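Local coordinates for type IV pilus assembly protein PilF (Thermus thermophilus HB8, PDB 5OIU) that probably hydrolyses ATP to power type IVa pilus assembly, acting as a six-subunit AAA+ motor ATPase, at residues C[353-358]-C[363-368]; C[126-131]-C[370-375]; C[160-165]-C[238-243]; C[218-221]-C[225-228]. All blocks are in the same frame, centred on the assembly; numbering follows the deposited sequence.

Contact 1: C[353-358]-C[363-368]; sequences EIKEIA and MKTLRE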
loop_
_atom_site.group_PDB
_atom_site.type_symbol
_atom_site.label_atom_id
_atom_site.label_comp_id
_atom_site.label_asym_id
_atom_site.label_seq_id
_atom_site.Cartn_x
_atom_site.Cartn_y
_atom_site.Cartn_z
ATOM N N GLU C 353 9.427 5.410 -11.220
ATOM C CA GLU C 353 8.624 5.902 -12.337
ATOM C C GLU C 353 8.844 7.392 -12.552
ATOM O O GLU C 353 9.112 7.837 -13.680
ATOM C CB GLU C 353 7.149 5.587 -12.094
ATOM C CG GLU C 353 6.959 4.105 -11.831
ATOM C CD GLU C 353 5.520 3.684 -11.642
ATOM O OE1 GLU C 353 4.982 3.846 -10.519
ATOM O OE2 GLU C 353 4.944 3.172 -12.628
ATOM N N ILE C 354 8.770 8.174 -11.469
ATOM C CA ILE C 354 9.092 9.594 -11.566
ATOM C C ILE C 354 10.444 9.780 -12.226
ATOM O O ILE C 354 10.610 10.632 -13.108
ATOM C CB ILE C 354 9.051 10.252 -10.179
ATOM C CG1 ILE C 354 7.628 10.214 -9.617
ATOM C CG2 ILE C 354 9.587 11.669 -10.265
ATOM C CD1 ILE C 354 7.563 10.468 -8.136
ATOM N N LYS C 355 11.415 8.943 -11.843
ATOM C CA LYS C 355 12.767 9.052 -12.376
ATOM C C LYS C 355 12.792 8.842 -13.884
ATOM O O LYS C 355 13.492 9.563 -14.600
ATOM C CB LYS C 355 13.701 8.052 -11.685
ATOM C CG LYS C 355 15.203 8.434 -11.782
ATOM C CD LYS C 355 16.108 7.219 -11.800
ATOM C CE LYS C 355 17.541 7.547 -11.368
ATOM N NZ LYS C 355 17.887 6.925 -10.040
ATOM N N GLU C 356 12.039 7.859 -14.389
ATOM C CA GLU C 356 12.028 7.656 -15.832
ATOM C C GLU C 356 11.230 8.748 -16.544
ATOM O O GLU C 356 11.607 9.159 -17.651
ATOM C CB GLU C 356 11.501 6.262 -16.161
ATOM C CG GLU C 356 12.541 5.127 -15.878
ATOM C CD GLU C 356 14.007 5.503 -16.232
ATOM O OE1 GLU C 356 14.270 5.777 -17.440
ATOM O OE2 GLU C 356 14.889 5.516 -15.316
ATOM N N ILE C 357 10.153 9.252 -15.926
ATOM C CA ILE C 357 9.479 10.424 -16.487
ATOM C C ILE C 357 10.436 11.611 -16.550
ATOM O O ILE C 357 10.567 12.269 -17.590
ATOM C CB ILE C 357 8.219 10.791 -15.681
ATOM C CG1 ILE C 357 7.107 9.759 -15.864
ATOM C CG2 ILE C 357 7.742 12.174 -16.110
ATOM C CD1 ILE C 357 6.244 9.593 -14.626
ATOM N N ALA C 358 11.111 11.911 -15.432
ATOM C CA ALA C 358 12.020 13.059 -15.423
ATOM C C ALA C 358 13.159 12.871 -16.406
ATOM O O ALA C 358 13.648 13.845 -16.987
ATOM C CB ALA C 358 12.580 13.302 -14.018
ATOM N N MET C 363 16.131 15.046 -18.037
ATOM C CA MET C 363 17.012 15.120 -16.877
ATOM C C MET C 363 18.188 14.171 -17.029
ATOM O O MET C 363 17.988 12.972 -17.268
ATOM C CB MET C 363 16.264 14.766 -15.604
ATOM C CG MET C 363 17.179 14.601 -14.421
ATOM S SD MET C 363 16.240 14.078 -12.994
ATOM C CE MET C 363 16.695 12.349 -12.921
ATOM N N LYS C 364 19.409 14.703 -16.880
ATOM C CA LYS C 364 20.593 13.859 -16.791
ATOM C C LYS C 364 20.752 13.301 -15.379
ATOM O O LYS C 364 20.488 13.993 -14.383
ATOM C CB LYS C 364 21.846 14.636 -17.182
ATOM C CG LYS C 364 21.751 15.306 -18.523
ATOM C CD LYS C 364 22.978 15.029 -19.379
ATOM C CE LYS C 364 22.608 14.936 -20.874
ATOM N NZ LYS C 364 22.157 13.564 -21.300
ATOM N N THR C 365 21.183 12.034 -15.300
ATOM C CA THR C 365 21.444 11.382 -14.019
ATOM C C THR C 365 22.851 11.693 -13.532
ATOM O O THR C 365 23.703 12.167 -14.282
ATOM C CB THR C 365 21.321 9.857 -14.095
ATOM O OG1 THR C 365 22.329 9.343 -14.975
ATOM C CG2 THR C 365 19.972 9.425 -14.552
ATOM N N LEU C 366 23.081 11.366 -12.255
ATOM C CA LEU C 366 24.403 11.474 -11.651
ATOM C C LEU C 366 25.484 10.818 -12.513
ATOM O O LEU C 366 26.561 11.385 -12.731
ATOM C CB LEU C 366 24.388 10.817 -10.277
ATOM C CG LEU C 366 23.714 11.448 -9.073
ATOM C CD1 LEU C 366 23.900 10.510 -7.870
ATOM C CD2 LEU C 366 24.289 12.838 -8.822
ATOM N N ARG C 367 25.221 9.596 -12.977
ATOM C CA ARG C 367 26.246 8.848 -13.689
ATOM C C ARG C 367 26.467 9.417 -15.083
ATOM O O ARG C 367 27.608 9.482 -15.566
ATOM C CB ARG C 367 25.853 7.380 -13.749
ATOM C CG ARG C 367 26.868 6.492 -14.413
ATOM C CD ARG C 367 26.268 5.125 -14.592
ATOM N NE ARG C 367 26.469 4.282 -13.424
ATOM C CZ ARG C 367 25.624 3.329 -13.033
ATOM N NH1 ARG C 367 24.497 3.108 -13.719
ATOM N NH2 ARG C 367 25.909 2.596 -11.957
ATOM N N GLU C 368 25.387 9.861 -15.733
ATOM C CA GLU C 368 25.527 10.592 -16.987
ATOM C C GLU C 368 26.343 11.867 -16.783
ATOM O O GLU C 368 27.301 12.133 -17.519
ATOM C CB GLU C 368 24.144 10.901 -17.559
ATOM C CG GLU C 368 23.486 9.724 -18.295
ATOM C CD GLU C 368 21.970 9.844 -18.342
ATOM O OE1 GLU C 368 21.457 10.915 -17.970
ATOM O OE2 GLU C 368 21.281 8.876 -18.741
#
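One residue, M363, covers the carbonyl oxygen of A358 twice over. Its backbone N donates to A358 O at 3.0 Å, and its own CB crowds the same oxygen at 3.1 Å. A358 lies near the C-terminal end of helix 351-360, where carbonyls run out of partners in the following turn, so the amide of M363 supplies a donor just as the chain leaves the helix. The side chain of M363 then turns back over the helix it has left. With CG anti to the backbone N (chi1 170°) and a bend at chi3, SD comes to rest 3.9 Å from A358 CB. Alanine suits this place because its single methyl lets the thioether lie close, while the flexible, unbranched methionine can follow the helix surface. Further along, M363 CE reaches the aliphatic part of K355 at CG, 4.3 Å away, and K355 CE passes T365 CG2. The lysine is long enough to lend its methylenes here and still place NZ in a salt bridge with D247. T365 and E368 form a capping box: E368 N gives to T365 OG1 at 3.2 Å, and T365 N gives to E368 OE1 from above the carboxylate plane, starting helix 366-374. The turn between the two helices lies on strand 328-336, where M363 touches E333 and L335, while K355 leans on A249 of helix 248-257.

Contact 2: C[126-131]-C[370-375]; sequences FAPGVF and GLYKAL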
loop_
_atom_site.group_PDB
_atom_site.type_symbol
_atom_site.label_atom_id
_atom_site.label_comp_id
_atom_site.label_asym_id
_atom_site.label_seq_id
_atom_site.Cartn_x
_atom_site.Cartn_y
_atom_site.Cartn_z
ATOM N N PHE C 126 28.581 22.814 -12.313
ATOM C CA PHE C 126 27.428 22.334 -13.068
ATOM C C PHE C 126 27.757 22.179 -14.542
ATOM O O PHE C 126 28.484 22.994 -15.118
ATOM C CB PHE C 126 26.250 23.294 -12.919
ATOM C CG PHE C 126 25.458 23.069 -11.690
ATOM C CD1 PHE C 126 24.494 22.083 -11.644
ATOM C CD2 PHE C 126 25.689 23.825 -10.565
ATOM C CE1 PHE C 126 23.765 21.861 -10.497
ATOM C CE2 PHE C 126 24.962 23.616 -9.411
ATOM C CZ PHE C 126 23.996 22.639 -9.374
ATOM N N ALA C 127 27.206 21.135 -15.164
ATOM C CA ALA C 127 27.325 21.007 -16.608
ATOM C C ALA C 127 26.588 22.168 -17.265
ATOM O O ALA C 127 25.617 22.678 -16.703
ATOM C CB ALA C 127 26.755 19.681 -17.087
ATOM N N PRO C 128 27.042 22.629 -18.438
ATOM C CA PRO C 128 26.488 23.883 -18.984
ATOM C C PRO C 128 24.976 23.900 -19.081
ATOM O O PRO C 128 24.348 24.847 -18.585
ATOM C CB PRO C 128 27.163 23.980 -20.355
ATOM C CG PRO C 128 28.452 23.345 -20.148
ATOM C CD PRO C 128 28.194 22.172 -19.229
ATOM N N GLY C 129 24.365 22.871 -19.666
ATOM C CA GLY C 129 22.923 22.903 -19.845
ATOM C C GLY C 129 22.168 22.801 -18.537
ATOM O O GLY C 129 21.188 23.525 -18.311
ATOM N N VAL C 130 22.611 21.903 -17.655
ATOM C CA VAL C 130 21.948 21.722 -16.370
ATOM C C VAL C 130 22.018 22.997 -15.548
ATOM O O VAL C 130 21.080 23.325 -14.813
ATOM C CB VAL C 130 22.587 20.523 -15.645
ATOM C CG1 VAL C 130 21.836 20.195 -14.353
ATOM C CG2 VAL C 130 22.623 19.336 -16.594
ATOM N N PHE C 131 23.110 23.753 -15.686
ATOM C CA PHE C 131 23.273 24.987 -14.922
ATOM C C PHE C 131 22.204 26.019 -15.247
ATOM O O PHE C 131 21.863 26.831 -14.389
ATOM C CB PHE C 131 24.646 25.591 -15.178
ATOM C CG PHE C 131 24.837 26.936 -14.545
ATOM C CD1 PHE C 131 25.079 27.048 -13.182
ATOM C CD2 PHE C 131 24.774 28.096 -15.311
ATOM C CE1 PHE C 131 25.261 28.302 -12.596
ATOM C CE2 PHE C 131 24.957 29.349 -14.728
ATOM C CZ PHE C 131 25.201 29.449 -13.377
ATOM N N GLY C 370 28.382 12.448 -14.283
ATOM C CA GLY C 370 29.724 12.037 -13.921
ATOM C C GLY C 370 30.522 11.616 -15.134
ATOM O O GLY C 370 31.695 11.963 -15.265
ATOM N N LEU C 371 29.889 10.888 -16.052
ATOM C CA LEU C 371 30.614 10.426 -17.230
ATOM C C LEU C 371 31.065 11.607 -18.075
ATOM O O LEU C 371 32.230 11.695 -18.480
ATOM C CB LEU C 371 29.747 9.472 -18.054
ATOM C CG LEU C 371 30.418 9.072 -19.370
ATOM C CD1 LEU C 371 31.692 8.316 -19.080
ATOM C CD2 LEU C 371 29.515 8.263 -20.281
ATOM N N TYR C 372 30.144 12.538 -18.323
ATOM C CA TYR C 372 30.444 13.752 -19.072
ATOM C C TYR C 372 31.695 14.446 -18.531
ATOM O O TYR C 372 32.633 14.728 -19.282
ATOM C CB TYR C 372 29.213 14.671 -19.034
ATOM C CG TYR C 372 29.487 16.110 -19.424
ATOM C CD1 TYR C 372 29.600 16.484 -20.768
ATOM C CD2 TYR C 372 29.634 17.102 -18.456
ATOM C CE1 TYR C 372 29.859 17.813 -21.133
ATOM C CE2 TYR C 372 29.893 18.432 -18.810
ATOM C CZ TYR C 372 30.003 18.778 -20.149
ATOM O OH TYR C 372 30.258 20.081 -20.511
ATOM N N LYS C 373 31.748 14.678 -17.215
ATOM C CA LYS C 373 32.910 15.349 -16.636
ATOM C C LYS C 373 34.146 14.453 -16.645
ATOM O O LYS C 373 35.279 14.950 -16.745
ATOM C CB LYS C 373 32.596 15.817 -15.216
ATOM C CG LYS C 373 31.535 16.909 -15.153
ATOM C CD LYS C 373 30.985 17.055 -13.744
ATOM C CE LYS C 373 29.970 18.160 -13.662
ATOM N NZ LYS C 373 29.177 18.090 -12.398
ATOM N N ALA C 374 33.952 13.137 -16.545
ATOM C CA ALA C 374 35.065 12.218 -16.749
ATOM C C ALA C 374 35.589 12.295 -18.176
ATOM O O ALA C 374 36.803 12.192 -18.394
ATOM C CB ALA C 374 34.630 10.795 -16.412
ATOM N N LEU C 375 34.696 12.493 -19.153
ATOM C CA LEU C 375 35.123 12.629 -20.540
ATOM C C LEU C 375 35.892 13.924 -20.794
ATOM O O LEU C 375 36.430 14.098 -21.890
ATOM C CB LEU C 375 33.914 12.540 -21.472
ATOM C CG LEU C 375 33.317 11.138 -21.659
ATOM C CD1 LEU C 375 32.019 11.167 -22.478
ATOM C CD2 LEU C 375 34.350 10.184 -22.268
#
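Y372, on helix 366-374 near the C terminus, spans to A127 and P128 at the opening turn of helix 128-138, joining a late helix of the P-loop ATPase to the chain that enters its nucleotide-binding core. Its CB points toward that turn, and CG stands anti to the backbone N (chi1 164°), which sends the ring on toward A127 and P128. From there CD2 lies 4.1 Å from A127 CB. CE2 comes nearer to the same methyl, at 3.8 Å, and also meets P128 CD. CZ lies 4.0 Å from P128 CD, and OH ends 3.2 Å from that CD, with P128 CG a little farther off. Alanine and proline both approach the ring obliquely. The two types fit: alanine is small enough for the ring to settle against it, and proline, lacking an N-H, suits the first helical turn, where amides have no helix carbonyl to bond, while its ring puts carbon beside the hydroxyl. A leucine in place of Y372 would probably lose the reach to P128, leaving its CD and CG without the ring and hydroxyl now beside them. The neighbouring K373 extends toward the same loop. Its NZ bridges to D369 and bonds to the carbonyl of A330, a residue of the ATP pocket; its side chain is about 8 Å from the bound ATP. K373 CE passes 4.3 Å from the backbone N of A127.

Contact 3: C[160-165]-C[238-243]; sequences FSILKR and LVIATL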
loop_
_atom_site.group_PDB
_atom_site.type_symbol
_atom_site.label_atom_id
_atom_site.label_comp_id
_atom_site.label_asym_id
_atom_site.label_seq_id
_atom_site.Cartn_x
_atom_site.Cartn_y
_atom_site.Cartn_z
ATOM N N PHE C 160 24.487 27.177 0.512
ATOM C CA PHE C 160 24.896 28.535 0.851
ATOM C C PHE C 160 25.345 29.313 -0.371
ATOM O O PHE C 160 25.137 30.532 -0.437
ATOM C CB PHE C 160 25.973 28.490 1.911
ATOM C CG PHE C 160 25.414 28.362 3.268
ATOM C CD1 PHE C 160 24.928 29.481 3.932
ATOM C CD2 PHE C 160 25.285 27.118 3.858
ATOM C CE1 PHE C 160 24.366 29.362 5.196
ATOM C CE2 PHE C 160 24.727 26.991 5.122
ATOM C CZ PHE C 160 24.269 28.114 5.794
ATOM N N SER C 161 25.933 28.625 -1.351
ATOM C CA SER C 161 26.156 29.237 -2.653
ATOM C C SER C 161 24.857 29.784 -3.240
ATOM O O SER C 161 24.825 30.904 -3.757
ATOM C CB SER C 161 26.774 28.213 -3.591
ATOM O OG SER C 161 27.188 28.833 -4.781
ATOM N N ILE C 162 23.775 28.998 -3.169
ATOM C CA ILE C 162 22.468 29.467 -3.626
ATOM C C ILE C 162 22.097 30.768 -2.919
ATOM O O ILE C 162 21.865 31.806 -3.555
ATOM C CB ILE C 162 21.399 28.386 -3.388
ATOM C CG1 ILE C 162 21.671 27.146 -4.241
ATOM C CG2 ILE C 162 19.994 28.963 -3.612
ATOM C CD1 ILE C 162 20.567 26.120 -4.167
ATOM N N LEU C 163 22.043 30.716 -1.580
ATOM C CA LEU C 163 21.707 31.880 -0.767
ATOM C C LEU C 163 22.612 33.075 -1.079
ATOM O O LEU C 163 22.160 34.224 -1.049
ATOM C CB LEU C 163 21.789 31.513 0.718
ATOM C CG LEU C 163 20.801 30.461 1.259
ATOM C CD1 LEU C 163 20.834 30.427 2.775
ATOM C CD2 LEU C 163 19.359 30.673 0.761
ATOM N N LYS C 164 23.887 32.823 -1.399
ATOM C CA LYS C 164 24.769 33.909 -1.821
ATOM C C LYS C 164 24.189 34.656 -3.016
ATOM O O LYS C 164 24.261 35.887 -3.082
ATOM C CB LYS C 164 26.153 33.365 -2.156
ATOM C CG LYS C 164 27.281 34.319 -1.831
ATOM C CD LYS C 164 28.636 33.626 -1.992
ATOM C CE LYS C 164 29.805 34.588 -1.781
ATOM N NZ LYS C 164 30.804 34.006 -0.829
ATOM N N ARG C 165 23.581 33.937 -3.958
ATOM C CA ARG C 165 22.998 34.610 -5.110
ATOM C C ARG C 165 21.670 35.281 -4.766
ATOM O O ARG C 165 21.468 36.448 -5.095
ATOM C CB ARG C 165 22.805 33.628 -6.263
ATOM C CG ARG C 165 22.218 34.272 -7.519
ATOM C CD ARG C 165 23.069 35.441 -8.055
ATOM N NE ARG C 165 24.500 35.139 -8.086
ATOM C CZ ARG C 165 25.126 34.514 -9.079
ATOM N NH1 ARG C 165 24.453 34.126 -10.148
ATOM N NH2 ARG C 165 26.430 34.268 -8.999
ATOM N N LEU C 238 9.795 31.165 -0.419
ATOM C CA LEU C 238 10.794 30.314 -1.053
ATOM C C LEU C 238 11.564 29.552 0.032
ATOM O O LEU C 238 12.206 30.162 0.897
ATOM C CB LEU C 238 11.742 31.124 -1.935
ATOM C CG LEU C 238 12.813 30.223 -2.576
ATOM C CD1 LEU C 238 12.150 29.195 -3.467
ATOM C CD2 LEU C 238 13.843 31.013 -3.360
ATOM N N VAL C 239 11.482 28.222 -0.010
ATOM C CA VAL C 239 12.090 27.340 0.983
ATOM C C VAL C 239 13.180 26.522 0.315
ATOM O O VAL C 239 12.936 25.862 -0.700
ATOM C CB VAL C 239 11.048 26.407 1.615
ATOM C CG1 VAL C 239 11.717 25.481 2.635
ATOM C CG2 VAL C 239 9.927 27.220 2.239
ATOM N N ILE C 240 14.373 26.551 0.887
ATOM C CA ILE C 240 15.479 25.714 0.435
ATOM C C ILE C 240 15.832 24.792 1.589
ATOM O O ILE C 240 16.098 25.265 2.705
ATOM C CB ILE C 240 16.684 26.556 -0.018
ATOM C CG1 ILE C 240 16.307 27.286 -1.315
ATOM C CG2 ILE C 240 17.918 25.681 -0.196
ATOM C CD1 ILE C 240 17.022 28.524 -1.536
ATOM N N ALA C 241 15.809 23.480 1.339
ATOM C CA ALA C 241 15.872 22.520 2.431
ATOM C C ALA C 241 16.680 21.307 2.022
ATOM O O ALA C 241 16.702 20.913 0.851
ATOM C CB ALA C 241 14.480 22.087 2.891
ATOM N N THR C 242 17.350 20.728 3.018
ATOM C CA THR C 242 18.265 19.610 2.832
ATOM C C THR C 242 17.580 18.328 3.289
ATOM O O THR C 242 16.954 18.300 4.350
ATOM C CB THR C 242 19.566 19.848 3.606
ATOM O OG1 THR C 242 20.379 20.767 2.881
ATOM C CG2 THR C 242 20.348 18.581 3.788
ATOM N N LEU C 243 17.666 17.291 2.465
ATOM C CA LEU C 243 17.069 15.994 2.747
ATOM C C LEU C 243 18.095 14.910 2.459
ATOM O O LEU C 243 18.946 15.056 1.581
ATOM C CB LEU C 243 15.833 15.773 1.906
ATOM C CG LEU C 243 14.751 14.836 2.400
ATOM C CD1 LEU C 243 14.128 15.380 3.663
ATOM C CD2 LEU C 243 13.697 14.675 1.309
#
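L163 and I240 mark the nearest backbone approach between helix segment 160-165 and strand 238-243, with CA atoms 8.8 Å apart. That spacing leaves room for a layer of side chains between helix and sheet, and the two backbones share no hydrogen bond; the strand pairs instead with its neighbours 214-217 and 143-148. I240 points toward the helix and carries the contact on its last carbon. Its CG1 is anti to the carbonyl carbon (chi1 -69°), and with CD1 extended beyond it (chi2 153°), the methyl reaches I162 CG2 at 3.7 Å and L163 CD2 at 3.9 Å. The single methyl thus touches two successive helix residues. I162 aims its CB at the strand and uses its CG2 branch, crossing I240 at a slant. L163 starts off to the side, but its branched end swings back and lies alongside I240, running the opposite way. Beta-branched isoleucine suits the extended strand, and leucine's terminal fork lets a residue with a less favourable CB direction still reach the core. All three are buried, and the layer continues where I162 meets F145 and I147 and L163 meets I214 and M216. Helix 155-166 begins with K155 and S156 of the ATP pocket and follows strand 143-148. A helix after the Walker A loop, packed on a parallel sheet as it crosses over neighbouring strands, is the hallmark of the P-loop NTPase core.

Contact 4: C[218-221]-C[225-228]; sequences GEIR and TAKI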
loop_
_atom_site.group_PDB
_atom_site.type_symbol
_atom_site.label_atom_id
_atom_site.label_comp_id
_atom_site.label_asym_id
_atom_site.label_seq_id
_atom_site.Cartn_x
_atom_site.Cartn_y
_atom_site.Cartn_z
ATOM N N GLY C 218 17.958 23.631 7.525
ATOM C CA GLY C 218 19.233 22.940 7.392
ATOM C C GLY C 218 19.086 21.443 7.210
ATOM O O GLY C 218 19.915 20.804 6.545
ATOM N N GLU C 219 18.032 20.869 7.789
ATOM C CA GLU C 219 17.767 19.441 7.679
ATOM C C GLU C 219 16.287 19.201 7.924
ATOM O O GLU C 219 15.757 19.600 8.969
ATOM C CB GLU C 219 18.618 18.655 8.678
ATOM C CG GLU C 219 19.247 17.414 8.114
ATOM C CD GLU C 219 19.502 16.346 9.170
ATOM O OE1 GLU C 219 20.031 16.689 10.259
ATOM O OE2 GLU C 219 19.167 15.161 8.905
ATOM N N ILE C 220 15.627 18.568 6.955
ATOM C CA ILE C 220 14.279 18.048 7.122
ATOM C C ILE C 220 14.433 16.615 7.617
ATOM O O ILE C 220 14.665 15.699 6.829
ATOM C CB ILE C 220 13.475 18.093 5.822
ATOM C CG1 ILE C 220 13.341 19.529 5.304
ATOM C CG2 ILE C 220 12.089 17.445 6.042
ATOM C CD1 ILE C 220 12.308 19.692 4.195
ATOM N N ARG C 221 14.299 16.415 8.925
ATOM C CA ARG C 221 14.485 15.092 9.496
ATOM C C ARG C 221 13.365 14.680 10.442
ATOM O O ARG C 221 13.538 13.733 11.208
ATOM C CB ARG C 221 15.831 15.005 10.225
ATOM C CG ARG C 221 16.045 16.085 11.242
ATOM C CD ARG C 221 17.045 15.653 12.292
ATOM N NE ARG C 221 16.988 16.489 13.495
ATOM C CZ ARG C 221 18.028 17.167 13.977
ATOM N NH1 ARG C 221 19.210 17.104 13.354
ATOM N NH2 ARG C 221 17.889 17.900 15.080
ATOM N N THR C 225 8.458 19.031 10.768
ATOM C CA THR C 225 9.291 19.947 9.994
ATOM C C THR C 225 8.991 19.850 8.506
ATOM O O THR C 225 8.885 20.875 7.822
ATOM C CB THR C 225 10.778 19.673 10.252
ATOM O OG1 THR C 225 11.091 19.958 11.630
ATOM C CG2 THR C 225 11.650 20.512 9.329
ATOM N N ALA C 226 8.850 18.628 7.983
ATOM C CA ALA C 226 8.506 18.479 6.574
ATOM C C ALA C 226 7.164 19.133 6.269
ATOM O O ALA C 226 6.984 19.744 5.209
ATOM C CB ALA C 226 8.485 17.001 6.178
ATOM N N LYS C 227 6.207 19.023 7.185
ATOM C CA LYS C 227 4.895 19.580 6.892
ATOM C C LYS C 227 4.925 21.103 6.969
ATOM O O LYS C 227 4.399 21.778 6.078
ATOM C CB LYS C 227 3.836 18.975 7.821
ATOM C CG LYS C 227 2.898 17.946 7.132
ATOM C CD LYS C 227 1.828 18.635 6.210
ATOM C CE LYS C 227 1.079 17.653 5.258
ATOM N NZ LYS C 227 0.794 18.239 3.915
ATOM N N ILE C 228 5.587 21.669 7.984
ATOM C CA ILE C 228 5.689 23.131 8.064
ATOM C C ILE C 228 6.496 23.687 6.893
ATOM O O ILE C 228 6.147 24.720 6.314
ATOM C CB ILE C 228 6.285 23.568 9.414
ATOM C CG1 ILE C 228 5.358 23.168 10.558
ATOM C CG2 ILE C 228 6.523 25.054 9.429
ATOM C CD1 ILE C 228 6.008 23.229 11.886
#
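I220 meets A226 and T225 where the loop after strand 214-217 turns into helix 223-235. The preceding strand and the sequence GEIR fit the end of a Walker B region in this P-loop ATPase, and E219 lies about 7 Å from the bound magnesium ion and ATP. The isoleucine has CG2 anti to its backbone N and CG1 beside that N (chi1 -60°). The two branches divide the work: CG2 presses on A226 CB at 3.6 Å, the CG1 arm ends with CD1 on A241, and L243 of strand 238-243 packs beside CB and CG2. A branched residue can thus join helix to sheet, and an alanine opposite lets the backbones approach, with CA atoms of I220 and A226 5.8 Å apart. T225 turns its methyl to the loop: chi1 of -65° sets CG2 anti to the backbone N, 4.2 Å from I220 CA and equally close to E219 O. Threonine suits this spot because it offers both that methyl and a hydroxyl that bonds to a residue beside its segment. E219 and R221 direct CB away from the helix. R221 starts with CG beside both the backbone N and the carbonyl carbon (chi1 53°), then runs extended to a salt bridge with E219; D178 is a second acidic partner that probably helps fix the guanidinium. R221 NH1 meets E219 OE1 at 3.2 Å, from above the carboxylate plane.

Overall arrangement
From the N terminus, the chain first enters contact 2 at 126-131, and the loop it opens is not closed until 370-375, so the other three contacts all lie within it. Contact 3 opens next at 160-165 and closes at 238-243, enclosing the short loop of contact 4 (218-221 to 225-228). Contact 1 (353-358 to 363-368) follows in series, and no two loops cross. Contacts 3 and 4 touch, with T242 O near I220 N, and tie the helices 155-166 and 223-235 to the central sheet. Contacts 1 and 2 share helix 366-374, linking the C-terminal helices to each other and to helix 128-138. Contacts 2 and 4 lie farthest apart, their centres about 30 Å distant.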